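Local coordinates for protein D-galactonate dehydratase family member SEN1436 (Salmonella enterica subsp. enterica serovar Enteritidis, PDB 3TW9) that has low D-gluconate dehydratase activity in vitro, forming 2-dehydro-3-deoxy-D-gluconate with one magnesium ion per subunit, and probably has no significant role in gluconate degradation in vivo, at residues G141-T153 with C392-D404. Sequence-based numbering, arbitrary orientation.
Sequences GKCRDGIPLYCHT and CPEIDHGYAYLND
I147 and A400 pair as antiparallel strand neighbours and join a beta hairpin, 394-396 with 399-401, to strand 147-152 of the enolase-type barrel domain. Two backbone bonds close the pair: I147 N to A400 O at 3.0 Å and A400 N to I147 O at 2.8 Å. A third bond, L149 N to G398 O, brings in the type I' turn from D396 to Y399. H397 and G398 both take the positive phi of its two central positions. Between these bonds P148 faces Y399, a non-hydrogen-bonded pair suited to a proline, which has no N-H to give.

P148 and Y399 lie on one face of the sheet. The proline CD rests 3.7 Å from Y399 CE1, and the neighbouring ring atom CD1 lies 3.5 Å from P148 N. G146 packs against both tyrosines, its C 3.8 Å from Y399 CD1 and its CA close to Y401 CE1. The D145 carbonyl O meets the Y401 ring at its edge, near the ring plane.

L149 packs on the A400 side of the sheet. With CG beside its backbone N (chi1 -52°), the side chain lies against the hairpin and its two methyls diverge. CD2 packs on A400 CB at 3.7 Å, while CD1 reaches both CG2 and CD1 of I395. I147 and A400 share M364 of helix 357-369 as a further neighbour.

Strand 147-152 also pairs in parallel with strands 175-177 and 376-377; the hairpin adds an antiparallel partner to this barrel strand. Farther along, H152, which probably binds the substrate, bonds through NE2 to E377 OE2. At the turn, one water donates to both L149 O, at 2.7 Å, and G398 O.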
loop_
_atom_site.group_PDB
_atom_site.type_symbol
_atom_site.label_atom_id
_atom_site.label_comp_id
_atom_site.label_asym_id
_atom_site.label_seq_id
_atom_site.Cartn_x
_atom_site.Cartn_y
_atom_site.Cartn_z
ATOM N N GLY C 141 -13.047 -1.699 3.664
ATOM C CA GLY C 141 -14.470 -1.417 3.409
ATOM C C GLY C 141 -14.788 -0.664 2.119
ATOM O O GLY C 141 -13.891 -0.248 1.374
ATOM N N LYS C 142 -16.083 -0.496 1.855
ATOM C CA LYS C 142 -16.576 0.140 0.627
ATOM C C LYS C 142 -16.163 1.595 0.490
ATOM O O LYS C 142 -16.311 2.372 1.437
ATOM C CB LYS C 142 -18.106 0.017 0.563
ATOM C CG LYS C 142 -18.563 -1.315 0.084
ATOM C CD LYS C 142 -20.059 -1.324 -0.154
ATOM C CE LYS C 142 -20.565 -2.745 -0.403
ATOM N NZ LYS C 142 -21.974 -2.898 0.059
ATOM N N CYS C 143 -15.641 1.965 -0.686
ATOM C CA CYS C 143 -15.278 3.356 -0.963
ATOM C C CYS C 143 -16.242 4.010 -1.957
ATOM O O CYS C 143 -16.105 5.189 -2.302
ATOM C CB CYS C 143 -13.849 3.435 -1.526
ATOM S SG CYS C 143 -12.652 3.059 -0.261
ATOM N N ARG C 144 -17.212 3.238 -2.435
ATOM C CA ARG C 144 -18.183 3.745 -3.393
ATOM C C ARG C 144 -19.409 2.827 -3.275
ATOM O O ARG C 144 -19.332 1.766 -2.659
ATOM C CB ARG C 144 -17.603 3.746 -4.819
ATOM C CG ARG C 144 -16.960 2.402 -5.230
ATOM C CD ARG C 144 -16.101 2.551 -6.513
ATOM N NE ARG C 144 -15.217 3.710 -6.404
ATOM C CZ ARG C 144 -14.101 3.741 -5.679
ATOM N NH1 ARG C 144 -13.658 2.652 -5.053
ATOM N NH2 ARG C 144 -13.385 4.855 -5.620
ATOM N N ASP C 145 -20.522 3.229 -3.887
ATOM C CA ASP C 145 -21.788 2.491 -3.779
ATOM C C ASP C 145 -22.039 1.491 -4.921
ATOM O O ASP C 145 -23.004 0.729 -4.890
ATOM C CB ASP C 145 -22.937 3.494 -3.700
ATOM C CG ASP C 145 -22.794 4.457 -2.531
ATOM O OD1 ASP C 145 -22.849 3.965 -1.398
ATOM O OD2 ASP C 145 -22.650 5.693 -2.740
ATOM N N GLY C 146 -21.184 1.514 -5.938
ATOM C CA GLY C 146 -21.220 0.544 -7.039
ATOM C C GLY C 146 -19.961 0.737 -7.884
ATOM O O GLY C 146 -19.259 1.731 -7.723
ATOM N N ILE C 147 -19.687 -0.215 -8.766
ATOM C CA ILE C 147 -18.478 -0.205 -9.585
ATOM C C ILE C 147 -18.790 0.138 -11.038
ATOM O O ILE C 147 -19.358 -0.693 -11.780
ATOM C CB ILE C 147 -17.740 -1.555 -9.490
ATOM C CG1 ILE C 147 -17.425 -1.840 -8.036
ATOM C CG2 ILE C 147 -16.434 -1.515 -10.333
ATOM C CD1 ILE C 147 -17.015 -3.276 -7.769
ATOM N N PRO C 148 -18.432 1.369 -11.456
ATOM C CA PRO C 148 -18.673 1.736 -12.849
ATOM C C PRO C 148 -17.847 0.908 -13.813
ATOM O O PRO C 148 -16.688 0.569 -13.542
ATOM C CB PRO C 148 -18.298 3.222 -12.925
ATOM C CG PRO C 148 -17.636 3.543 -11.659
ATOM C CD PRO C 148 -18.028 2.524 -10.638
ATOM N N LEU C 149 -18.492 0.553 -14.907
ATOM C CA LEU C 149 -17.931 -0.335 -15.883
ATOM C C LEU C 149 -17.777 0.359 -17.220
ATOM O O LEU C 149 -18.444 1.368 -17.510
ATOM C CB LEU C 149 -18.866 -1.538 -16.069
ATOM C CG LEU C 149 -19.328 -2.310 -14.854
ATOM C CD1 LEU C 149 -20.388 -3.268 -15.304
ATOM C CD2 LEU C 149 -18.160 -3.035 -14.110
ATOM N N TYR C 150 -16.849 -0.153 -18.027
ATOM C CA TYR C 150 -16.895 0.042 -19.463
ATOM C C TYR C 150 -16.930 -1.309 -20.165
ATOM O O TYR C 150 -16.492 -2.323 -19.620
ATOM C CB TYR C 150 -15.777 0.954 -20.029
ATOM C CG TYR C 150 -14.362 0.401 -20.211
ATOM C CD1 TYR C 150 -13.929 -0.084 -21.450
ATOM C CD2 TYR C 150 -13.433 0.476 -19.164
ATOM C CE1 TYR C 150 -12.615 -0.535 -21.633
ATOM C CE2 TYR C 150 -12.104 0.020 -19.343
ATOM C CZ TYR C 150 -11.715 -0.463 -20.579
ATOM O OH TYR C 150 -10.413 -0.885 -20.778
ATOM N N CYS C 151 -17.489 -1.300 -21.364
ATOM C CA CYS C 151 -17.540 -2.496 -22.192
ATOM C C CYS C 151 -17.009 -2.154 -23.563
ATOM O O CYS C 151 -16.879 -0.977 -23.940
ATOM C CB CYS C 151 -18.986 -2.970 -22.310
ATOM S SG CYS C 151 -20.005 -1.703 -23.068
ATOM N N HIS C 152 -16.755 -3.205 -24.322
ATOM C CA HIS C 152 -16.255 -3.127 -25.678
ATOM C C HIS C 152 -17.430 -3.045 -26.649
ATOM O O HIS C 152 -18.519 -3.519 -26.331
ATOM C CB HIS C 152 -15.455 -4.392 -25.970
ATOM C CG HIS C 152 -14.226 -4.552 -25.124
ATOM N ND1 HIS C 152 -13.292 -5.539 -25.364
ATOM C CD2 HIS C 152 -13.758 -3.842 -24.069
ATOM C CE1 HIS C 152 -12.319 -5.448 -24.474
ATOM N NE2 HIS C 152 -12.583 -4.434 -23.671
ATOM N N THR C 153 -17.202 -2.438 -27.809
ATOM C CA THR C 153 -18.241 -2.276 -28.824
ATOM C C THR C 153 -17.816 -2.863 -30.168
ATOM O O THR C 153 -18.100 -2.273 -31.215
ATOM C CB THR C 153 -18.665 -0.780 -28.992
ATOM O OG1 THR C 153 -17.555 0.006 -29.452
ATOM C CG2 THR C 153 -19.205 -0.187 -27.688
ATOM N N CYS C 392 -21.311 -14.835 -9.406
ATOM C CA CYS C 392 -20.915 -13.766 -10.359
ATOM C C CYS C 392 -21.602 -12.442 -9.994
ATOM O O CYS C 392 -22.751 -12.446 -9.533
ATOM C CB CYS C 392 -21.218 -14.153 -11.817
ATOM S SG CYS C 392 -20.154 -15.449 -12.494
ATOM N N PRO C 393 -20.888 -11.316 -10.139
ATOM C CA PRO C 393 -21.402 -10.013 -9.753
ATOM C C PRO C 393 -22.612 -9.585 -10.563
ATOM O O PRO C 393 -22.748 -9.925 -11.759
ATOM C CB PRO C 393 -20.234 -9.060 -10.058
ATOM C CG PRO C 393 -19.043 -9.924 -10.067
ATOM C CD PRO C 393 -19.498 -11.227 -10.629
ATOM N N GLU C 394 -23.476 -8.832 -9.896
ATOM C CA GLU C 394 -24.662 -8.253 -10.516
ATOM C C GLU C 394 -24.265 -7.102 -11.444
ATOM O O GLU C 394 -23.614 -6.171 -10.998
ATOM C CB GLU C 394 -25.580 -7.751 -9.398
ATOM C CG GLU C 394 -27.038 -7.888 -9.660
ATOM C CD GLU C 394 -27.423 -9.229 -10.280
ATOM O OE1 GLU C 394 -27.077 -10.295 -9.718
ATOM O OE2 GLU C 394 -28.089 -9.211 -11.336
ATOM N N ILE C 395 -24.662 -7.180 -12.718
ATOM C CA ILE C 395 -24.421 -6.111 -13.696
ATOM C C ILE C 395 -25.743 -5.403 -13.972
ATOM O O ILE C 395 -26.675 -5.988 -14.536
ATOM C CB ILE C 395 -23.817 -6.639 -15.028
ATOM C CG1 ILE C 395 -22.603 -7.554 -14.778
ATOM C CG2 ILE C 395 -23.501 -5.483 -16.006
ATOM C CD1 ILE C 395 -21.359 -6.867 -14.183
ATOM N N ASP C 396 -25.810 -4.141 -13.573
ATOM C CA ASP C 396 -27.053 -3.385 -13.626
ATOM C C ASP C 396 -26.757 -1.976 -14.097
ATOM O O ASP C 396 -26.277 -1.146 -13.338
ATOM C CB ASP C 396 -27.745 -3.435 -12.246
ATOM C CG ASP C 396 -28.850 -2.383 -12.080
ATOM O OD1 ASP C 396 -29.285 -1.800 -13.090
ATOM O OD2 ASP C 396 -29.263 -2.125 -10.920
ATOM N N HIS C 397 -27.100 -1.725 -15.363
ATOM C CA HIS C 397 -27.013 -0.399 -15.990
ATOM C C HIS C 397 -25.684 0.302 -15.773
ATOM O O HIS C 397 -25.617 1.392 -15.204
ATOM C CB HIS C 397 -28.205 0.463 -15.583
ATOM C CG HIS C 397 -29.502 -0.051 -16.138
ATOM N ND1 HIS C 397 -30.162 0.563 -17.182
ATOM C CD2 HIS C 397 -30.223 -1.157 -15.840
ATOM C CE1 HIS C 397 -31.246 -0.131 -17.485
ATOM N NE2 HIS C 397 -31.301 -1.185 -16.691
ATOM N N GLY C 398 -24.625 -0.369 -16.211
ATOM C CA GLY C 398 -23.284 0.196 -16.184
ATOM C C GLY C 398 -22.580 0.188 -14.845
ATOM O O GLY C 398 -21.492 0.768 -14.707
ATOM N N TYR C 399 -23.191 -0.433 -13.849
ATOM C CA TYR C 399 -22.521 -0.639 -12.561
ATOM C C TYR C 399 -22.500 -2.089 -12.193
ATOM O O TYR C 399 -23.464 -2.811 -12.449
ATOM C CB TYR C 399 -23.190 0.156 -11.404
ATOM C CG TYR C 399 -22.961 1.644 -11.426
ATOM C CD1 TYR C 399 -21.809 2.203 -10.878
ATOM C CD2 TYR C 399 -23.897 2.508 -12.020
ATOM C CE1 TYR C 399 -21.590 3.596 -10.907
ATOM C CE2 TYR C 399 -23.689 3.890 -12.051
ATOM C CZ TYR C 399 -22.525 4.420 -11.486
ATOM O OH TYR C 399 -22.286 5.757 -11.500
ATOM N N ALA C 400 -21.408 -2.521 -11.562
ATOM C CA ALA C 400 -21.353 -3.845 -10.975
ATOM C C ALA C 400 -21.573 -3.783 -9.469
ATOM O O ALA C 400 -21.050 -2.887 -8.772
ATOM C CB ALA C 400 -20.031 -4.541 -11.289
ATOM N N TYR C 401 -22.336 -4.759 -8.975
ATOM C CA TYR C 401 -22.651 -4.864 -7.547
ATOM C C TYR C 401 -22.224 -6.239 -7.052
ATOM O O TYR C 401 -22.785 -7.263 -7.460
ATOM C CB TYR C 401 -24.156 -4.601 -7.265
ATOM C CG TYR C 401 -24.653 -3.264 -7.772
ATOM C CD1 TYR C 401 -24.586 -2.130 -6.971
ATOM C CD2 TYR C 401 -25.163 -3.125 -9.070
ATOM C CE1 TYR C 401 -25.009 -0.889 -7.436
ATOM C CE2 TYR C 401 -25.591 -1.896 -9.541
ATOM C CZ TYR C 401 -25.516 -0.783 -8.719
ATOM O OH TYR C 401 -25.929 0.440 -9.179
ATOM N N LEU C 402 -21.200 -6.264 -6.204
ATOM C CA LEU C 402 -20.739 -7.504 -5.608
ATOM C C LEU C 402 -21.743 -7.979 -4.574
ATOM O O LEU C 402 -22.297 -7.157 -3.844
ATOM C CB LEU C 402 -19.399 -7.288 -4.897
ATOM C CG LEU C 402 -18.126 -7.171 -5.729
ATOM C CD1 LEU C 402 -16.951 -6.883 -4.783
ATOM C CD2 LEU C 402 -17.855 -8.412 -6.571
ATOM N N ASN C 403 -21.950 -9.298 -4.492
ATOM C CA ASN C 403 -22.669 -9.858 -3.341
ATOM C C ASN C 403 -21.839 -9.605 -2.094
ATOM O O ASN C 403 -20.636 -9.324 -2.198
ATOM C CB ASN C 403 -23.046 -11.345 -3.537
ATOM C CG ASN C 403 -21.837 -12.301 -3.501
ATOM O OD1 ASN C 403 -21.079 -12.324 -2.540
ATOM N ND2 ASN C 403 -21.688 -13.116 -4.548
ATOM N N ASP C 404 -22.463 -9.685 -0.922
ATOM C CA ASP C 404 -21.737 -9.424 0.323
ATOM C C ASP C 404 -21.358 -10.692 1.095
ATOM O O ASP C 404 -21.162 -10.653 2.306
ATOM C CB ASP C 404 -22.471 -8.390 1.206
ATOM C CG ASP C 404 -23.831 -8.872 1.707
ATOM O OD1 ASP C 404 -24.412 -9.828 1.144
ATOM O OD2 ASP C 404 -24.325 -8.273 2.683
HETATM O O HOH W 1 -21.641 -5.992 -1.535
HETATM O O HOH W 2 -20.865 2.495 -17.265
#